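Local coordinates for protein thiosulfate reductase (Thermus thermophilus, PDB 2VPZ) that probably reduces sulfur compounds such as polysulfide or thiosulfate, as a molybdenum oxidoreductase that carries molybdopterin guanine dinucleotide and a [4Fe-4S] cluster, at residues Y112-I124 / E471-A483. Numbering follows the deposited sequence.
With MGD (2-amino-5,6-dimercapto-7-methyl-3,7,8a,9-tetrahydro-8-oxa-1,3,9,10-tetraaza-anthracen-4-one guanosine dinucleotide), chain H.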
loop_
_atom_site.group_PDB
_atom_site.type_symbol
_atom_site.label_atom_id
_atom_site.label_comp_id
_atom_site.label_asym_id
_atom_site.label_seq_id
_atom_site.Cartn_x
_atom_site.Cartn_y
_atom_site.Cartn_z
ATOM N N TYR A 112 -7.419 13.165 -61.366
ATOM C CA TYR A 112 -6.007 13.055 -61.745
ATOM C C TYR A 112 -5.730 11.992 -62.811
ATOM O O TYR A 112 -6.543 11.100 -63.013
ATOM C CB TYR A 112 -5.166 12.701 -60.518
ATOM C CG TYR A 112 -5.094 13.803 -59.541
ATOM C CD1 TYR A 112 -6.046 13.953 -58.526
ATOM C CD2 TYR A 112 -4.174 14.829 -59.727
ATOM C CE1 TYR A 112 -6.088 15.093 -57.741
ATOM C CE2 TYR A 112 -4.186 15.969 -58.961
ATOM C CZ TYR A 112 -5.147 16.110 -57.955
ATOM O OH TYR A 112 -5.206 17.261 -57.230
ATOM N N ARG A 113 -4.579 12.102 -63.481
ATOM C CA ARG A 113 -4.154 11.081 -64.434
ATOM C C ARG A 113 -2.659 10.835 -64.156
ATOM O O ARG A 113 -1.905 11.779 -63.844
ATOM C CB ARG A 113 -4.374 11.517 -65.901
ATOM C CG ARG A 113 -3.564 12.729 -66.337
ATOM C CD ARG A 113 -3.718 13.106 -67.818
ATOM N NE ARG A 113 -2.518 13.742 -68.364
ATOM C CZ ARG A 113 -2.106 14.983 -68.117
ATOM N NH1 ARG A 113 -2.808 15.772 -67.316
ATOM N NH2 ARG A 113 -0.966 15.444 -68.645
ATOM N N VAL A 114 -2.243 9.577 -64.213
ATOM C CA VAL A 114 -0.862 9.178 -63.956
ATOM C C VAL A 114 0.070 9.834 -64.990
ATOM O O VAL A 114 -0.329 10.125 -66.128
ATOM C CB VAL A 114 -0.708 7.593 -63.940
ATOM C CG1 VAL A 114 -0.953 6.999 -65.335
ATOM C CG2 VAL A 114 0.668 7.177 -63.392
ATOM N N ALA A 115 1.304 10.117 -64.574
ATOM C CA ALA A 115 2.297 10.762 -65.415
ATOM C C ALA A 115 3.661 10.192 -65.136
ATOM O O ALA A 115 3.879 9.413 -64.193
ATOM C CB ALA A 115 2.311 12.292 -65.168
ATOM N N THR A 116 4.588 10.622 -65.969
ATOM C CA THR A 116 5.956 10.184 -65.917
ATOM C C THR A 116 6.788 11.234 -65.127
ATOM O O THR A 116 6.411 12.398 -65.074
ATOM C CB THR A 116 6.450 10.007 -67.410
ATOM O OG1 THR A 116 7.186 8.795 -67.537
ATOM C CG2 THR A 116 7.265 11.208 -67.888
ATOM N N TRP A 117 7.864 10.831 -64.456
ATOM C CA TRP A 117 8.677 11.835 -63.751
ATOM C C TRP A 117 9.133 12.939 -64.712
ATOM O O TRP A 117 9.180 14.130 -64.354
ATOM C CB TRP A 117 9.899 11.209 -63.069
ATOM C CG TRP A 117 9.587 10.711 -61.685
ATOM C CD1 TRP A 117 9.396 9.405 -61.293
ATOM C CD2 TRP A 117 9.362 11.514 -60.507
ATOM N NE1 TRP A 117 9.068 9.360 -59.959
ATOM C CE2 TRP A 117 9.043 10.634 -59.451
ATOM C CE3 TRP A 117 9.402 12.897 -60.245
ATOM C CZ2 TRP A 117 8.756 11.092 -58.133
ATOM C CZ3 TRP A 117 9.118 13.366 -58.937
ATOM C CH2 TRP A 117 8.801 12.454 -57.901
ATOM N N GLU A 118 9.466 12.532 -65.931
ATOM C CA GLU A 118 9.918 13.425 -66.999
ATOM C C GLU A 118 8.814 14.418 -67.382
ATOM O O GLU A 118 9.022 15.642 -67.373
ATOM C CB GLU A 118 10.376 12.597 -68.219
ATOM C CG GLU A 118 11.435 11.501 -67.899
ATOM C CD GLU A 118 10.895 10.338 -67.016
ATOM O OE1 GLU A 118 9.778 9.843 -67.287
ATOM O OE2 GLU A 118 11.617 9.913 -66.080
ATOM N N GLU A 119 7.627 13.898 -67.677
ATOM C CA GLU A 119 6.467 14.719 -68.042
ATOM C C GLU A 119 5.990 15.662 -66.916
ATOM O O GLU A 119 5.662 16.825 -67.192
ATOM C CB GLU A 119 5.298 13.851 -68.537
ATOM C CG GLU A 119 3.927 14.341 -68.046
ATOM C CD GLU A 119 2.911 14.634 -69.156
ATOM O OE1 GLU A 119 2.498 15.814 -69.286
ATOM O OE2 GLU A 119 2.526 13.696 -69.888
ATOM N N ALA A 120 5.944 15.181 -65.673
ATOM C CA ALA A 120 5.514 16.009 -64.528
ATOM C C ALA A 120 6.531 17.123 -64.216
ATOM O O ALA A 120 6.144 18.269 -63.944
ATOM C CB ALA A 120 5.283 15.122 -63.248
ATOM N N LEU A 121 7.822 16.799 -64.279
ATOM C CA LEU A 121 8.873 17.780 -64.029
ATOM C C LEU A 121 8.968 18.884 -65.124
ATOM O O LEU A 121 9.275 20.036 -64.809
ATOM C CB LEU A 121 10.249 17.067 -63.795
ATOM C CG LEU A 121 10.442 16.421 -62.396
ATOM C CD1 LEU A 121 11.805 15.700 -62.306
ATOM C CD2 LEU A 121 10.336 17.487 -61.281
ATOM N N ASP A 122 8.649 18.546 -66.383
ATOM C CA ASP A 122 8.637 19.495 -67.530
ATOM C C ASP A 122 7.464 20.464 -67.366
ATOM O O ASP A 122 7.587 21.689 -67.535
ATOM C CB ASP A 122 8.439 18.810 -68.888
ATOM C CG ASP A 122 9.709 18.134 -69.440
ATOM O OD1 ASP A 122 10.783 18.305 -68.842
ATOM O OD2 ASP A 122 9.590 17.454 -70.484
ATOM N N HIS A 123 6.307 19.875 -67.073
ATOM C CA HIS A 123 5.065 20.608 -66.854
ATOM C C HIS A 123 5.244 21.677 -65.747
ATOM O O HIS A 123 4.740 22.797 -65.885
ATOM C CB HIS A 123 3.905 19.628 -66.526
ATOM C CG HIS A 123 2.549 20.243 -66.445
ATOM N ND1 HIS A 123 2.037 20.751 -65.294
ATOM C CD2 HIS A 123 1.613 20.449 -67.381
ATOM C CE1 HIS A 123 0.845 21.260 -65.518
ATOM N NE2 HIS A 123 0.562 21.088 -66.789
ATOM N N ILE A 124 5.960 21.363 -64.666
ATOM C CA ILE A 124 6.199 22.338 -63.586
ATOM C C ILE A 124 7.148 23.484 -64.045
ATOM O O ILE A 124 6.786 24.655 -63.916
ATOM C CB ILE A 124 6.725 21.624 -62.249
ATOM C CG1 ILE A 124 5.612 20.801 -61.608
ATOM C CG2 ILE A 124 7.242 22.698 -61.256
ATOM C CD1 ILE A 124 6.077 19.507 -60.896
ATOM N N GLU A 471 -5.845 15.802 -47.275
ATOM C CA GLU A 471 -6.849 16.679 -47.878
ATOM C C GLU A 471 -6.275 17.869 -48.684
ATOM O O GLU A 471 -6.936 18.355 -49.608
ATOM C CB GLU A 471 -7.877 17.230 -46.860
ATOM C CG GLU A 471 -8.927 18.094 -47.552
ATOM C CD GLU A 471 -9.657 19.030 -46.617
ATOM O OE1 GLU A 471 -10.613 19.703 -47.072
ATOM O OE2 GLU A 471 -9.265 19.095 -45.432
ATOM N N HIS A 472 -5.075 18.350 -48.382
ATOM C CA HIS A 472 -4.474 19.486 -49.137
ATOM C C HIS A 472 -3.534 19.057 -50.306
ATOM O O HIS A 472 -3.073 19.904 -51.050
ATOM C CB HIS A 472 -3.608 20.393 -48.271
ATOM C CG HIS A 472 -2.281 19.835 -47.955
ATOM N ND1 HIS A 472 -1.153 20.124 -48.643
ATOM C CD2 HIS A 472 -1.951 18.858 -47.115
ATOM C CE1 HIS A 472 -0.171 19.350 -48.240
ATOM N NE2 HIS A 472 -0.634 18.565 -47.298
ATOM N N VAL A 473 -3.202 17.773 -50.418
ATOM C CA VAL A 473 -2.353 17.274 -51.507
ATOM C C VAL A 473 -3.244 17.051 -52.764
ATOM O O VAL A 473 -2.813 17.260 -53.915
ATOM C CB VAL A 473 -1.625 15.911 -51.141
ATOM C CG1 VAL A 473 -0.866 15.343 -52.350
ATOM C CG2 VAL A 473 -0.673 16.111 -49.934
ATOM N N MET A 474 -4.488 16.649 -52.534
ATOM C CA MET A 474 -5.461 16.407 -53.587
ATOM C C MET A 474 -6.185 17.676 -54.107
ATOM O O MET A 474 -7.279 17.609 -54.667
ATOM C CB MET A 474 -6.467 15.306 -53.176
ATOM C CG MET A 474 -5.837 14.056 -52.519
ATOM S SD MET A 474 -4.514 13.295 -53.520
ATOM C CE MET A 474 -5.471 12.663 -54.964
ATOM N N TRP A 475 -5.569 18.839 -53.886
ATOM C CA TRP A 475 -6.048 20.138 -54.431
ATOM C C TRP A 475 -4.978 20.637 -55.407
ATOM O O TRP A 475 -5.098 21.731 -55.962
ATOM C CB TRP A 475 -6.225 21.216 -53.360
ATOM C CG TRP A 475 -7.558 21.223 -52.697
ATOM C CD1 TRP A 475 -8.176 20.174 -52.062
ATOM C CD2 TRP A 475 -8.458 22.335 -52.592
ATOM N NE1 TRP A 475 -9.397 20.572 -51.570
ATOM C CE2 TRP A 475 -9.591 21.893 -51.870
ATOM C CE3 TRP A 475 -8.403 23.670 -53.018
ATOM C CZ2 TRP A 475 -10.682 22.735 -51.588
ATOM C CZ3 TRP A 475 -9.478 24.516 -52.743
ATOM C CH2 TRP A 475 -10.606 24.038 -52.018
ATOM N N ALA A 476 -3.933 19.848 -55.619
ATOM C CA ALA A 476 -2.825 20.246 -56.484
ATOM C C ALA A 476 -2.842 19.946 -58.007
ATOM O O ALA A 476 -3.476 18.962 -58.440
ATOM C CB ALA A 476 -1.490 19.649 -55.889
ATOM N N ASP A 477 -2.206 20.821 -58.808
ATOM C CA ASP A 477 -1.986 20.581 -60.258
ATOM C C ASP A 477 -0.606 19.848 -60.049
ATOM O O ASP A 477 0.334 20.482 -59.601
ATOM C CB ASP A 477 -1.671 21.857 -61.112
ATOM C CG ASP A 477 -2.337 23.126 -60.613
ATOM O OD1 ASP A 477 -3.569 23.089 -60.408
ATOM O OD2 ASP A 477 -1.632 24.154 -60.443
ATOM N N VAL A 478 -0.475 18.563 -60.365
ATOM C CA VAL A 478 0.790 17.849 -60.099
ATOM C C VAL A 478 1.096 17.568 -58.616
ATOM O O VAL A 478 1.289 18.486 -57.775
ATOM C CB VAL A 478 2.128 18.524 -60.675
ATOM C CG1 VAL A 478 3.167 17.420 -61.020
ATOM C CG2 VAL A 478 1.863 19.389 -61.900
ATOM N N ILE A 479 1.138 16.263 -58.333
ATOM C CA ILE A 479 1.427 15.636 -57.048
ATOM C C ILE A 479 2.718 14.843 -57.336
ATOM O O ILE A 479 2.752 14.083 -58.295
ATOM C CB ILE A 479 0.294 14.601 -56.626
ATOM C CG1 ILE A 479 -1.022 15.310 -56.323
ATOM C CG2 ILE A 479 0.762 13.765 -55.403
ATOM C CD1 ILE A 479 -2.293 14.442 -56.486
ATOM N N LEU A 480 3.773 15.020 -56.539
ATOM C CA LEU A 480 5.028 14.264 -56.727
ATOM C C LEU A 480 5.261 13.363 -55.487
ATOM O O LEU A 480 5.392 13.884 -54.370
ATOM C CB LEU A 480 6.222 15.232 -56.968
ATOM C CG LEU A 480 6.064 16.337 -58.039
ATOM C CD1 LEU A 480 7.308 17.244 -58.092
ATOM C CD2 LEU A 480 5.779 15.718 -59.434
ATOM N N PRO A 481 5.308 12.004 -55.657
ATOM C CA PRO A 481 5.537 11.114 -54.500
ATOM C C PRO A 481 6.977 11.021 -53.980
ATOM O O PRO A 481 7.848 10.499 -54.693
ATOM C CB PRO A 481 4.962 9.776 -54.952
ATOM C CG PRO A 481 5.197 9.767 -56.460
ATOM C CD PRO A 481 5.100 11.240 -56.900
ATOM N N GLU A 482 7.238 11.512 -52.769
ATOM C CA GLU A 482 8.586 11.451 -52.227
ATOM C C GLU A 482 8.894 10.092 -51.635
ATOM O O GLU A 482 8.006 9.288 -51.291
ATOM C CB GLU A 482 8.893 12.518 -51.123
ATOM C CG GLU A 482 10.403 12.914 -51.153
ATOM C CD GLU A 482 10.970 13.589 -49.887
ATOM O OE1 GLU A 482 10.212 14.230 -49.145
ATOM O OE2 GLU A 482 12.204 13.480 -49.684
ATOM N N ALA A 483 10.184 9.810 -51.585
ATOM C CA ALA A 483 10.643 8.581 -51.016
ATOM C C ALA A 483 10.760 8.917 -49.550
ATOM O O ALA A 483 11.106 10.030 -49.132
ATOM C CB ALA A 483 11.972 8.135 -51.612
HETATM P PB MGD H . 2.070 17.646 -40.068
HETATM O O1B MGD H . 0.609 17.677 -39.739
HETATM O O2B MGD H . 2.902 16.484 -39.620
HETATM O O3B MGD H . 2.581 19.111 -39.625
HETATM O O3A MGD H . 3.310 21.434 -39.021
HETATM P PA MGD H . 3.533 20.318 -40.140
HETATM O O1A MGD H . 4.905 19.663 -40.179
HETATM O O2A MGD H . 2.933 20.873 -41.383
HETATM O "O5'" MGD H . 2.255 17.695 -41.624
HETATM C "C5'" MGD H . 3.307 16.988 -42.282
HETATM C "C4'" MGD H . 2.898 16.884 -43.752
HETATM O "O4'" MGD H . 4.102 16.395 -44.331
HETATM C "C3'" MGD H . 1.836 15.862 -44.064
HETATM O "O3'" MGD H . 1.247 16.280 -45.302
HETATM C "C2'" MGD H . 2.671 14.583 -44.235
HETATM O "O2'" MGD H . 1.922 13.691 -45.018
HETATM C "C1'" MGD H . 3.929 15.083 -44.948
HETATM N N9 MGD H . 5.204 14.278 -44.842
HETATM C C8 MGD H . 5.611 13.567 -43.789
HETATM N N7 MGD H . 6.819 12.983 -43.967
HETATM C C5 MGD H . 7.268 13.363 -45.184
HETATM C C6 MGD H . 8.525 13.167 -46.034
HETATM O O6 MGD H . 9.500 12.422 -45.664
HETATM N N1 MGD H . 8.531 13.809 -47.248
HETATM C C2 MGD H . 7.508 14.589 -47.716
HETATM N N2 MGD H . 7.534 15.215 -48.933
HETATM N N3 MGD H . 6.413 14.789 -46.970
HETATM C C4 MGD H . 6.190 14.223 -45.738
HETATM C C10 MGD H . 4.112 21.483 -37.801
HETATM C C11 MGD H . 3.829 22.787 -37.134
HETATM O O11 MGD H . 2.410 22.949 -37.184
HETATM C C12 MGD H . 4.339 22.978 -35.753
HETATM S S12 MGD H . 5.963 22.633 -35.329
HETATM C C13 MGD H . 3.586 23.501 -34.785
HETATM S S13 MGD H . 4.026 23.719 -33.196
HETATM C C14 MGD H . 2.260 24.016 -34.925
HETATM N N15 MGD H . 1.326 23.149 -34.151
HETATM C C16 MGD H . -0.001 23.412 -34.392
HETATM C C17 MGD H . -1.124 23.189 -33.477
HETATM O O17 MGD H . -0.935 22.656 -32.343
HETATM N N18 MGD H . -2.339 23.575 -33.869
HETATM C C19 MGD H . -2.585 24.152 -35.061
HETATM N N19 MGD H . -3.852 24.474 -35.462
HETATM N N20 MGD H . -1.590 24.404 -35.913
HETATM C C21 MGD H . -0.329 24.057 -35.677
HETATM N N22 MGD H . 0.618 24.271 -36.597
HETATM C C23 MGD H . 2.015 24.080 -36.402
#
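Tyr112 reaches from strand 112-114 to the turn before strand 479-481. Its hydroxyl donates a hydrogen bond to Ala476 O (Tyr112 OH to Ala476 O 2.7 Å). The bond lies in the carbonyl plane, on a lone pair, and Ala476 O sits at the edge of the ring. Ile479 CD1 lies over one face of the Tyr112 ring, 3.7 Å from its centroid and 19° off the normal, a CH-pi contact. Met474 adds its methyl, with CE 3.7 Å from Tyr112 CE1. The bends at chi2 (-54°) and chi3 (-67°) fold the Met474 chain so that CE meets the ring. Cutting Tyr112 back to an alanine is likely to leave Ala476 O without its tyrosine donor and the methyls of Ile479 and Met474 without the ring they pack on.

The start of helix 117-134 packs on residues 478-481 through apolar side chains. Ala120 CB touches Val478 CG1 (3.8 Å) and Leu480 CD2. Ile124 and Leu480 meet tip to tip, CD1 to CD1, and Ile124 CD1 also reaches Val478 CG1 at 3.6 Å. Trp117 lays CH2 against Leu480 CB and has Pro481 O at its ring edge, while its NE1 bonds to Asp514 O. His123 ND1 is buried against Val478 CG2 with no polar partner.

Strand 479-481 runs parallel to strand 462-466, and Ile479 also bonds through its backbone to Leu99. Directly after it, Glu482 OE1 accepts a hydrogen bond from the guanine N1 of MGD (2.6 Å) and a weak one from N2. The chemistry thus implies a mainly apolar seam, pinned by one tyrosine bond, along a strand whose following residue binds the guanine.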